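Local coordinates for protein 5'-deoxynucleotidase (Archaeoglobus fulgidus, PDB 1YNB) that probably hydrolyses 2'-deoxyribonucleoside 5'-phosphates to deoxyribonucleosides and phosphate, as a homodimeric, metal-dependent member of the HD-domain superfamily, at residues A[11-14]-A[15-19]; A[35-39]-A[40-44]; A[111-114]-A[115-118]; A[133-136]-A[137-140]. One frame throughout, in Å; residues are numbered along the deposited sequence.

Contact 1 of 4, residues A[11-14]-A[15-19]; sequences VKFI and HEVGS
Phe13 and Val17 lie one turn apart on helix 8-18 and make its main apolar contact here. Val17 CG2 sits over one face of the Phe13 ring, 3.7 Å from the ring centroid and 20° off the normal. This is a CH-pi contact. The methyl is offset toward the far rim, so its closest ring carbon is Phe13 CZ, at 3.5 Å. CG of Phe13 is anti to the backbone N (chi1 172°), which places the ring beside the next turn. Val11 and His15 form a looser pair. Their side chains run alongside each other, with Val11 CG1 3.9 Å from His15 CD2.

The backbone carries four i to i+4 hydrogen bonds. His15 N donates to Val11 O at 3.1 Å, and Glu16 N to Lys12 O at 2.8 Å. Val17 N and Gly18 N continue the series to Phe13 O and Ile14 O.

One side-chain bond lies at the end of the segment. Ser19 OG donates to Glu16 O at 2.7 Å, in the carbonyl plane, and backbone Ser19 N shares that acceptor. The polar ends of Glu16 and His15 find partners beyond the segment. Glu16 forms a salt bridge with Arg80, and His15 ND1 bonds Glu134 of the second subunit. This is regular alpha-helical packing, on a helix that helps build the subunit interface of an all-helical HD-domain fold.

Contact 2 of 4, residues A[35-39]-A[40-44]; sequences LPESV and AEHNF. Unlike the reference sequence in segment 40-44: Asn43 (reference Ser).
Glu41 reaches back over the start of helix 39-56 to Ser38. Its CB lies 3.6 Å from Ser38 O. CG is anti to the carbonyl carbon (chi1 -70°), and this brings it to 3.4 Å from Ser38 OG. CD passes the same hydroxyl at 3.6 Å. At the tip, OE1 accepts from Ser38 N at 2.9 Å, met on the anti side and 31° out of the carboxylate plane. A water also lies 2.9 Å from Glu41 OE1, within reach of Pro36 O. The other oxygen, OE2, bonds Ser38 OG of the second subunit.

At the N-cap, Ser38 OG accepts from Glu41 N at 3.2 Å. The two reciprocal bonds make a capping box. The same hydroxyl also bonds Glu41 OE2 of the second subunit, so that bond is made both ways across the interface. The first helical bonds follow: His42 N to Ser38 O and Asn43 N to Val39 O. With an alanine in place of Glu41, Ser38 N would probably lose its acceptor and the serine hydroxyl of the second subunit its mate.

Glu41 OE2 also lies close to OE2 of Glu41 of the second subunit. This nearness would probably favour a proton held by one carboxylate, and the serine hydroxyls probably ease the crowding of charge.

Contact 3 of 4, residues A[111-114]-A[115-118]; sequences PDFS and DVEV
Phe113 and Val116 bracket a type I beta turn that leads into helix 117-135, with Val116 at the N-cap position. The turn runs through Ser114 and Asp115.

One hydrogen bond closes it. Val116 N donates to Phe113 O at 3.1 Å, with an N-H...O angle of 159°. The donor stands above the carbonyl plane, 63° out of it, so it does not point at a lone pair.

Two polar side chains take part. Asp115 makes a salt bridge through OD2 to Lys66. Ser114 OG donates weakly to Asp112 OD2 at 3.3 Å, across the exposed approach to the turn. The Glu117 side chain bends at chi2 and folds back along the turn. Its CG lies 3.1 Å from Phe113 O. Its OE2 is modelled 2.5 Å from the same Phe113 O, a doubtful short approach.

Apolar packing joins the turn to the rest of the fold. Phe113 packs on Lys66 and Ala70 of helix 61-73, and Val116 on Ala67 and Ala70. Phe113 also meets Cys65 of the second subunit. The turn thus seats the start of helix 117-135 against helix 61-73 in this helical HD-domain fold.

Within the turn the two side chains also touch. Val116 CG2 lies between the backbone N and the carbonyl carbon of its own residue (chi1 -68° for CG1), which lets it reach back over the turn. This methyl is 3.4 Å from Phe113 O. Its apolar contact is with Phe113 CB, 3.8 Å from Val116 CG2.

Contact 4 of 4, residues A[133-136]-A[137-140]; sequences VEYS and QQVS
Ser136 and Gln137 are the middle residues of a type I beta turn that takes the chain off the C-terminal end of helix 117-135. Tyr135 opens the turn and Gln138 closes it.

Tyr135 O receives two backbone donors. Gln138 N approaches at 2.9 Å from above the carbonyl plane. Val139 N lies equally near but in the plane, and its bond is almost straight at 174°. Two backbone donors thus grip one oxygen, one closing the turn and one spanning i to i+4. The Tyr135 ring and the Gln138 side chain lie alongside, pointing the same way. Gln138 NE2 is 3.7 Å from Tyr135 CD1, with ring and amide planes 78° apart. The phenol end is held elsewhere: Tyr135 OH accepts from Glu37 N, and the ring meets Trp28 edge-to-face.

Ser136 turns its hydroxyl back to the helix. OG sits between its own backbone N and carbonyl carbon (chi1 75°), and from there it donates to Val133 O at 2.7 Å. With an alanine here, Val133 O would probably lose the hydroxyl donor and keep only the weak bond from the backbone N of this residue. Ser136 CA also points its hydrogen at Val139 O, a C-H...O contact with CA 3.2 Å from that oxygen.

Gln137 curls over the helix end by its aliphatic part. Its CG lies 3.2 Å from Glu134 O. Two waters bridge the segments. One water donates to Glu134 O and accepts from Gln138 NE2 at 3.0 Å; another donates to Ser136 O and lies 2.9 Å from Ser140 OG.

Overall arrangement
Contact 2 lies nearest the probable active site. It holds His42, whose side chain converges with those of His74, Asp75 and Asp124 in a pattern consistent with an HD-type metal site, though no metal is bound to them here. Contacts 3 and 4 sit at the two ends of helix 117-135, which carries Asp124; their centres are about 32 Å apart, on opposite sides of the chain's centre. Contacts 2 and 4 touch, with Tyr135 OH 2.8 Å from Glu37 N. Contact 1 lies about 16 Å from contact 2, centre to centre. Within the chain it is distant from contact 4, yet it meets the contact 4 region of the second subunit.

Contact 1 of 4, residues A[11-14]-A[15-19]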
loop_
_atom_site.group_PDB
_atom_site.type_symbol
_atom_site.label_atom_id
_atom_site.label_comp_id
_atom_site.label_asym_id
_atom_site.label_seq_id
_atom_site.Cartn_x
_atom_site.Cartn_y
_atom_site.Cartn_z
ATOM N N VAL A 11 -18.701 17.715 3.756
ATOM C CA VAL A 11 -17.266 17.896 3.574
ATOM C C VAL A 11 -16.566 17.646 4.923
ATOM O O VAL A 11 -15.581 16.936 4.968
ATOM C CB VAL A 11 -16.962 19.309 2.989
ATOM C CG1 VAL A 11 -15.477 19.679 3.126
ATOM C CG2 VAL A 11 -17.345 19.298 1.509
ATOM N N LYS A 12 -17.078 18.181 6.020
ATOM C CA LYS A 12 -16.417 17.905 7.309
ATOM C C LYS A 12 -16.414 16.411 7.637
ATOM O O LYS A 12 -15.442 15.877 8.199
ATOM C CB LYS A 12 -17.069 18.716 8.439
ATOM C CG LYS A 12 -16.364 20.050 8.641
ATOM C CD LYS A 12 -16.989 20.926 9.704
ATOM C CE LYS A 12 -16.029 22.113 10.047
ATOM N NZ LYS A 12 -15.300 22.723 8.854
ATOM N N PHE A 13 -17.516 15.718 7.328
ATOM C CA PHE A 13 -17.571 14.292 7.564
ATOM C C PHE A 13 -16.485 13.564 6.747
ATOM O O PHE A 13 -15.839 12.636 7.257
ATOM C CB PHE A 13 -18.971 13.729 7.198
ATOM C CG PHE A 13 -19.057 12.228 7.224
ATOM C CD1 PHE A 13 -19.083 11.535 8.422
ATOM C CD2 PHE A 13 -19.114 11.494 6.031
ATOM C CE1 PHE A 13 -19.164 10.147 8.442
ATOM C CE2 PHE A 13 -19.196 10.095 6.038
ATOM C CZ PHE A 13 -19.220 9.417 7.238
ATOM N N ILE A 14 -16.263 13.968 5.496
ATOM C CA ILE A 14 -15.254 13.283 4.690
ATOM C C ILE A 14 -13.850 13.522 5.300
ATOM O O ILE A 14 -13.040 12.598 5.325
ATOM C CB ILE A 14 -15.313 13.723 3.207
ATOM C CG1 ILE A 14 -16.634 13.161 2.602
ATOM C CG2 ILE A 14 -14.136 13.106 2.405
ATOM C CD1 ILE A 14 -17.081 13.795 1.243
ATOM N N HIS A 15 -13.611 14.735 5.794
ATOM C CA HIS A 15 -12.328 15.063 6.452
ATOM C C HIS A 15 -12.227 14.183 7.681
ATOM O O HIS A 15 -11.163 13.588 7.980
ATOM C CB HIS A 15 -12.274 16.532 6.895
ATOM C CG HIS A 15 -11.904 17.490 5.800
ATOM N ND1 HIS A 15 -10.827 17.284 4.964
ATOM C CD2 HIS A 15 -12.469 18.652 5.403
ATOM C CE1 HIS A 15 -10.751 18.272 4.095
ATOM N NE2 HIS A 15 -11.735 19.119 4.338
ATOM N N GLU A 16 -13.342 14.068 8.409
ATOM C CA GLU A 16 -13.336 13.265 9.639
ATOM C C GLU A 16 -13.043 11.801 9.372
ATOM O O GLU A 16 -12.330 11.150 10.132
ATOM C CB GLU A 16 -14.689 13.404 10.396
ATOM C CG GLU A 16 -14.786 12.461 11.615
ATOM C CD GLU A 16 -16.027 12.711 12.481
ATOM O OE1 GLU A 16 -16.763 13.682 12.199
ATOM O OE2 GLU A 16 -16.251 11.949 13.451
ATOM N N VAL A 17 -13.596 11.264 8.294
ATOM C CA VAL A 17 -13.371 9.872 7.913
ATOM C C VAL A 17 -11.886 9.652 7.625
ATOM O O VAL A 17 -11.357 8.564 7.877
ATOM C CB VAL A 17 -14.191 9.508 6.626
ATOM C CG1 VAL A 17 -13.698 8.198 5.988
ATOM C CG2 VAL A 17 -15.703 9.368 7.036
ATOM N N GLY A 18 -11.239 10.675 7.101
ATOM C CA GLY A 18 -9.815 10.558 6.793
ATOM C C GLY A 18 -8.996 10.428 8.074
ATOM O O GLY A 18 -7.880 9.886 8.036
ATOM N N SER A 19 -9.505 10.894 9.209
ATOM C CA SER A 19 -8.737 10.708 10.473
ATOM C C SER A 19 -8.594 9.215 10.819
ATOM O O SER A 19 -7.745 8.844 11.621
ATOM C CB SER A 19 -9.373 11.461 11.652
ATOM O OG SER A 19 -10.514 10.788 12.145
#

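Contact 2 of 4, residues A[35-39]-A[40-44]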
loop_
_atom_site.group_PDB
_atom_site.type_symbol
_atom_site.label_atom_id
_atom_site.label_comp_id
_atom_site.label_asym_id
_atom_site.label_seq_id
_atom_site.Cartn_x
_atom_site.Cartn_y
_atom_site.Cartn_z
ATOM N N LEU A 35 4.557 0.818 13.622
ATOM C CA LEU A 35 3.672 1.580 12.716
ATOM C C LEU A 35 2.686 0.528 12.339
ATOM O O LEU A 35 2.801 -0.094 11.280
ATOM C CB LEU A 35 4.432 2.001 11.468
ATOM C CG LEU A 35 5.494 3.046 11.784
ATOM C CD1 LEU A 35 6.446 3.211 10.583
ATOM C CD2 LEU A 35 4.798 4.345 12.099
ATOM N N PRO A 36 1.727 0.266 13.224
ATOM C CA PRO A 36 0.758 -0.768 12.898
ATOM C C PRO A 36 -0.286 -0.286 11.882
ATOM O O PRO A 36 -0.381 0.886 11.602
ATOM C CB PRO A 36 0.111 -1.049 14.243
ATOM C CG PRO A 36 0.068 0.288 14.838
ATOM C CD PRO A 36 1.432 0.884 14.530
ATOM N N GLU A 37 -1.102 -1.221 11.402
ATOM C CA GLU A 37 -2.191 -0.857 10.479
ATOM C C GLU A 37 -3.065 0.225 11.146
ATOM O O GLU A 37 -3.143 0.328 12.388
ATOM C CB GLU A 37 -3.048 -2.104 10.208
ATOM C CG GLU A 37 -3.353 -2.929 11.465
ATOM C CD GLU A 37 -4.775 -3.519 11.474
ATOM O OE1 GLU A 37 -5.178 -4.044 12.535
ATOM O OE2 GLU A 37 -5.450 -3.472 10.405
ATOM N N SER A 38 -3.756 1.020 10.331
ATOM C CA SER A 38 -4.644 2.071 10.830
ATOM C C SER A 38 -6.063 1.446 10.856
ATOM O O SER A 38 -6.300 0.375 10.267
ATOM C CB SER A 38 -4.639 3.300 9.888
ATOM O OG SER A 38 -5.146 2.946 8.608
ATOM N N VAL A 39 -6.979 2.099 11.546
ATOM C CA VAL A 39 -8.364 1.593 11.584
ATOM C C VAL A 39 -8.901 1.553 10.128
ATOM O O VAL A 39 -9.545 0.588 9.717
ATOM C CB VAL A 39 -9.215 2.502 12.461
ATOM C CG1 VAL A 39 -10.724 2.079 12.351
ATOM C CG2 VAL A 39 -8.755 2.353 13.911
ATOM N N ALA A 40 -8.626 2.603 9.363
ATOM C CA ALA A 40 -8.962 2.629 7.922
ATOM C C ALA A 40 -8.497 1.360 7.167
ATOM O O ALA A 40 -9.262 0.781 6.367
ATOM C CB ALA A 40 -8.320 3.893 7.259
ATOM N N GLU A 41 -7.235 0.930 7.364
ATOM C CA GLU A 41 -6.743 -0.265 6.700
ATOM C C GLU A 41 -7.475 -1.542 7.159
ATOM O O GLU A 41 -7.740 -2.441 6.352
ATOM C CB GLU A 41 -5.225 -0.384 6.922
ATOM C CG GLU A 41 -4.483 0.718 6.122
ATOM C CD GLU A 41 -3.026 0.886 6.535
ATOM O OE1 GLU A 41 -2.702 0.566 7.703
ATOM O OE2 GLU A 41 -2.229 1.364 5.702
ATOM N N HIS A 42 -7.765 -1.636 8.465
ATOM C CA HIS A 42 -8.534 -2.779 8.992
ATOM C C HIS A 42 -9.933 -2.826 8.276
ATOM O O HIS A 42 -10.343 -3.876 7.802
ATOM C CB HIS A 42 -8.746 -2.609 10.510
ATOM C CG HIS A 42 -9.813 -3.490 11.085
ATOM N ND1 HIS A 42 -9.760 -4.859 11.019
ATOM C CD2 HIS A 42 -10.970 -3.183 11.726
ATOM C CE1 HIS A 42 -10.838 -5.371 11.599
ATOM N NE2 HIS A 42 -11.586 -4.377 12.038
ATOM N N ASN A 43 -10.628 -1.689 8.218
ATOM C CA ASN A 43 -11.983 -1.612 7.597
ATOM C C ASN A 43 -11.934 -1.949 6.112
ATOM O O ASN A 43 -12.848 -2.585 5.558
ATOM C CB ASN A 43 -12.546 -0.210 7.731
ATOM C CG ASN A 43 -12.765 0.199 9.162
ATOM O OD1 ASN A 43 -12.691 1.390 9.487
ATOM N ND2 ASN A 43 -13.059 -0.768 10.029
ATOM N N PHE A 44 -10.884 -1.477 5.450
ATOM C CA PHE A 44 -10.694 -1.770 4.040
ATOM C C PHE A 44 -10.711 -3.257 3.802
ATOM O O PHE A 44 -11.504 -3.763 2.993
ATOM C CB PHE A 44 -9.338 -1.197 3.544
ATOM C CG PHE A 44 -8.913 -1.700 2.183
ATOM C CD1 PHE A 44 -9.555 -1.232 1.005
ATOM C CD2 PHE A 44 -7.886 -2.656 2.057
ATOM C CE1 PHE A 44 -9.176 -1.711 -0.231
ATOM C CE2 PHE A 44 -7.500 -3.146 0.792
ATOM C CZ PHE A 44 -8.165 -2.659 -0.364
HETATM O O HOH W 1 -0.817 2.311 8.975
#

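Contact 3 of 4, residues A[111-114]-A[115-118]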
loop_
_atom_site.group_PDB
_atom_site.type_symbol
_atom_site.label_atom_id
_atom_site.label_comp_id
_atom_site.label_asym_id
_atom_site.label_seq_id
_atom_site.Cartn_x
_atom_site.Cartn_y
_atom_site.Cartn_z
ATOM N N PRO A 111 -29.072 4.036 6.504
ATOM C CA PRO A 111 -29.436 2.747 5.910
ATOM C C PRO A 111 -29.343 1.666 6.977
ATOM O O PRO A 111 -28.574 1.791 7.939
ATOM C CB PRO A 111 -28.383 2.555 4.819
ATOM C CG PRO A 111 -27.996 3.966 4.463
ATOM C CD PRO A 111 -27.899 4.609 5.821
ATOM N N ASP A 112 -30.134 0.611 6.832
ATOM C CA ASP A 112 -30.067 -0.451 7.816
ATOM C C ASP A 112 -29.222 -1.598 7.321
ATOM O O ASP A 112 -29.452 -2.169 6.240
ATOM C CB ASP A 112 -31.448 -0.954 8.201
ATOM C CG ASP A 112 -31.752 -0.693 9.656
ATOM O OD1 ASP A 112 -32.164 0.449 9.975
ATOM O OD2 ASP A 112 -31.552 -1.622 10.476
ATOM N N PHE A 113 -28.217 -1.912 8.124
ATOM C CA PHE A 113 -27.311 -2.988 7.801
ATOM C C PHE A 113 -27.543 -4.127 8.786
ATOM O O PHE A 113 -26.667 -4.955 8.999
ATOM C CB PHE A 113 -25.857 -2.508 7.888
ATOM C CG PHE A 113 -25.536 -1.350 6.982
ATOM C CD1 PHE A 113 -25.754 -1.439 5.612
ATOM C CD2 PHE A 113 -24.970 -0.193 7.499
ATOM C CE1 PHE A 113 -25.410 -0.392 4.762
ATOM C CE2 PHE A 113 -24.620 0.866 6.658
ATOM C CZ PHE A 113 -24.840 0.765 5.284
ATOM N N SER A 114 -28.729 -4.167 9.390
ATOM C CA SER A 114 -29.038 -5.239 10.327
ATOM C C SER A 114 -29.001 -6.598 9.642
ATOM O O SER A 114 -28.626 -7.589 10.258
ATOM C CB SER A 114 -30.404 -5.010 10.978
ATOM O OG SER A 114 -30.257 -4.204 12.140
ATOM N N ASP A 115 -29.344 -6.647 8.364
ATOM C CA ASP A 115 -29.340 -7.911 7.645
ATOM C C ASP A 115 -27.971 -8.454 7.262
ATOM O O ASP A 115 -27.876 -9.580 6.768
ATOM C CB ASP A 115 -30.180 -7.810 6.376
ATOM C CG ASP A 115 -29.734 -6.690 5.475
ATOM O OD1 ASP A 115 -29.313 -5.652 6.020
ATOM O OD2 ASP A 115 -29.817 -6.828 4.226
ATOM N N VAL A 116 -26.916 -7.655 7.446
ATOM C CA VAL A 116 -25.573 -8.119 7.103
ATOM C C VAL A 116 -24.653 -7.988 8.304
ATOM O O VAL A 116 -23.436 -8.172 8.188
ATOM C CB VAL A 116 -24.950 -7.298 5.912
ATOM C CG1 VAL A 116 -25.686 -7.573 4.618
ATOM C CG2 VAL A 116 -24.971 -5.819 6.224
ATOM N N GLU A 117 -25.205 -7.668 9.464
ATOM C CA GLU A 117 -24.348 -7.519 10.616
ATOM C C GLU A 117 -23.558 -8.771 10.934
ATOM O O GLU A 117 -22.469 -8.678 11.500
ATOM C CB GLU A 117 -25.130 -7.044 11.851
ATOM C CG GLU A 117 -25.489 -5.553 11.749
ATOM C CD GLU A 117 -24.348 -4.704 11.121
ATOM O OE1 GLU A 117 -23.274 -4.524 11.745
ATOM O OE2 GLU A 117 -24.522 -4.217 9.987
ATOM N N VAL A 118 -24.077 -9.941 10.582
ATOM C CA VAL A 118 -23.301 -11.136 10.885
ATOM C C VAL A 118 -22.083 -11.239 9.985
ATOM O O VAL A 118 -21.034 -11.673 10.436
ATOM C CB VAL A 118 -24.128 -12.433 10.791
ATOM C CG1 VAL A 118 -23.242 -13.622 10.975
ATOM C CG2 VAL A 118 -25.161 -12.450 11.910
#

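Contact 4 of 4, residues A[133-136]-A[137-140]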
loop_
_atom_site.group_PDB
_atom_site.type_symbol
_atom_site.label_atom_id
_atom_site.label_comp_id
_atom_site.label_asym_id
_atom_site.label_seq_id
_atom_site.Cartn_x
_atom_site.Cartn_y
_atom_site.Cartn_z
ATOM N N VAL A 133 -1.748 -13.389 11.942
ATOM C CA VAL A 133 -0.856 -14.336 11.281
ATOM C C VAL A 133 0.244 -13.559 10.566
ATOM O O VAL A 133 1.412 -13.979 10.616
ATOM C CB VAL A 133 -1.613 -15.210 10.267
ATOM C CG1 VAL A 133 -0.657 -15.977 9.350
ATOM C CG2 VAL A 133 -2.462 -16.237 11.038
ATOM N N GLU A 134 -0.110 -12.454 9.913
ATOM C CA GLU A 134 0.900 -11.654 9.174
ATOM C C GLU A 134 1.901 -11.027 10.145
ATOM O O GLU A 134 3.114 -11.039 9.891
ATOM C CB GLU A 134 0.201 -10.554 8.352
ATOM C CG GLU A 134 -0.557 -11.200 7.202
ATOM C CD GLU A 134 -1.785 -10.410 6.714
ATOM O OE1 GLU A 134 -2.456 -10.938 5.791
ATOM O OE2 GLU A 134 -2.062 -9.298 7.223
ATOM N N TYR A 135 1.418 -10.483 11.251
ATOM C CA TYR A 135 2.333 -9.860 12.213
ATOM C C TYR A 135 3.154 -10.862 13.026
ATOM O O TYR A 135 4.208 -10.491 13.575
ATOM C CB TYR A 135 1.571 -8.943 13.179
ATOM C CG TYR A 135 1.161 -7.586 12.622
ATOM C CD1 TYR A 135 1.915 -6.949 11.617
ATOM C CD2 TYR A 135 0.096 -6.886 13.168
ATOM C CE1 TYR A 135 1.614 -5.649 11.195
ATOM C CE2 TYR A 135 -0.224 -5.583 12.757
ATOM C CZ TYR A 135 0.536 -4.966 11.776
ATOM O OH TYR A 135 0.259 -3.705 11.351
ATOM N N SER A 136 2.691 -12.105 13.098
ATOM C CA SER A 136 3.392 -13.143 13.869
ATOM C C SER A 136 4.791 -13.392 13.330
ATOM O O SER A 136 5.665 -13.852 14.069
ATOM C CB SER A 136 2.592 -14.459 13.898
ATOM O OG SER A 136 2.672 -15.155 12.661
ATOM N N GLN A 137 5.011 -13.025 12.068
ATOM C CA GLN A 137 6.329 -13.187 11.438
ATOM C C GLN A 137 7.342 -12.175 12.006
ATOM O O GLN A 137 8.565 -12.370 11.844
ATOM C CB GLN A 137 6.203 -13.015 9.919
ATOM C CG GLN A 137 4.927 -13.670 9.325
ATOM C CD GLN A 137 4.843 -15.177 9.568
ATOM O OE1 GLN A 137 3.841 -15.676 10.099
ATOM N NE2 GLN A 137 5.881 -15.911 9.165
ATOM N N GLN A 138 6.848 -11.117 12.664
ATOM C CA GLN A 138 7.664 -10.055 13.297
ATOM C C GLN A 138 7.713 -10.251 14.792
ATOM O O GLN A 138 8.776 -10.129 15.424
ATOM C CB GLN A 138 7.052 -8.678 13.126
ATOM C CG GLN A 138 7.248 -7.975 11.826
ATOM C CD GLN A 138 6.275 -6.773 11.708
ATOM O OE1 GLN A 138 6.269 -5.838 12.549
ATOM N NE2 GLN A 138 5.441 -6.809 10.681
ATOM N N VAL A 139 6.539 -10.497 15.368
ATOM C CA VAL A 139 6.409 -10.702 16.800
ATOM C C VAL A 139 5.542 -11.931 16.996
ATOM O O VAL A 139 4.335 -11.934 16.680
ATOM C CB VAL A 139 5.766 -9.475 17.451
ATOM C CG1 VAL A 139 5.583 -9.729 18.929
ATOM C CG2 VAL A 139 6.670 -8.238 17.230
ATOM N N SER A 140 6.163 -12.995 17.496
ATOM C CA SER A 140 5.474 -14.256 17.655
ATOM C C SER A 140 4.130 -14.195 18.320
ATOM O O SER A 140 3.207 -14.861 17.873
ATOM C CB SER A 140 6.349 -15.246 18.434
ATOM O OG SER A 140 7.460 -15.584 17.614
HETATM O O HOH W 2 5.307 -9.136 8.775
HETATM O O HOH W 3 8.385 -14.340 15.116
#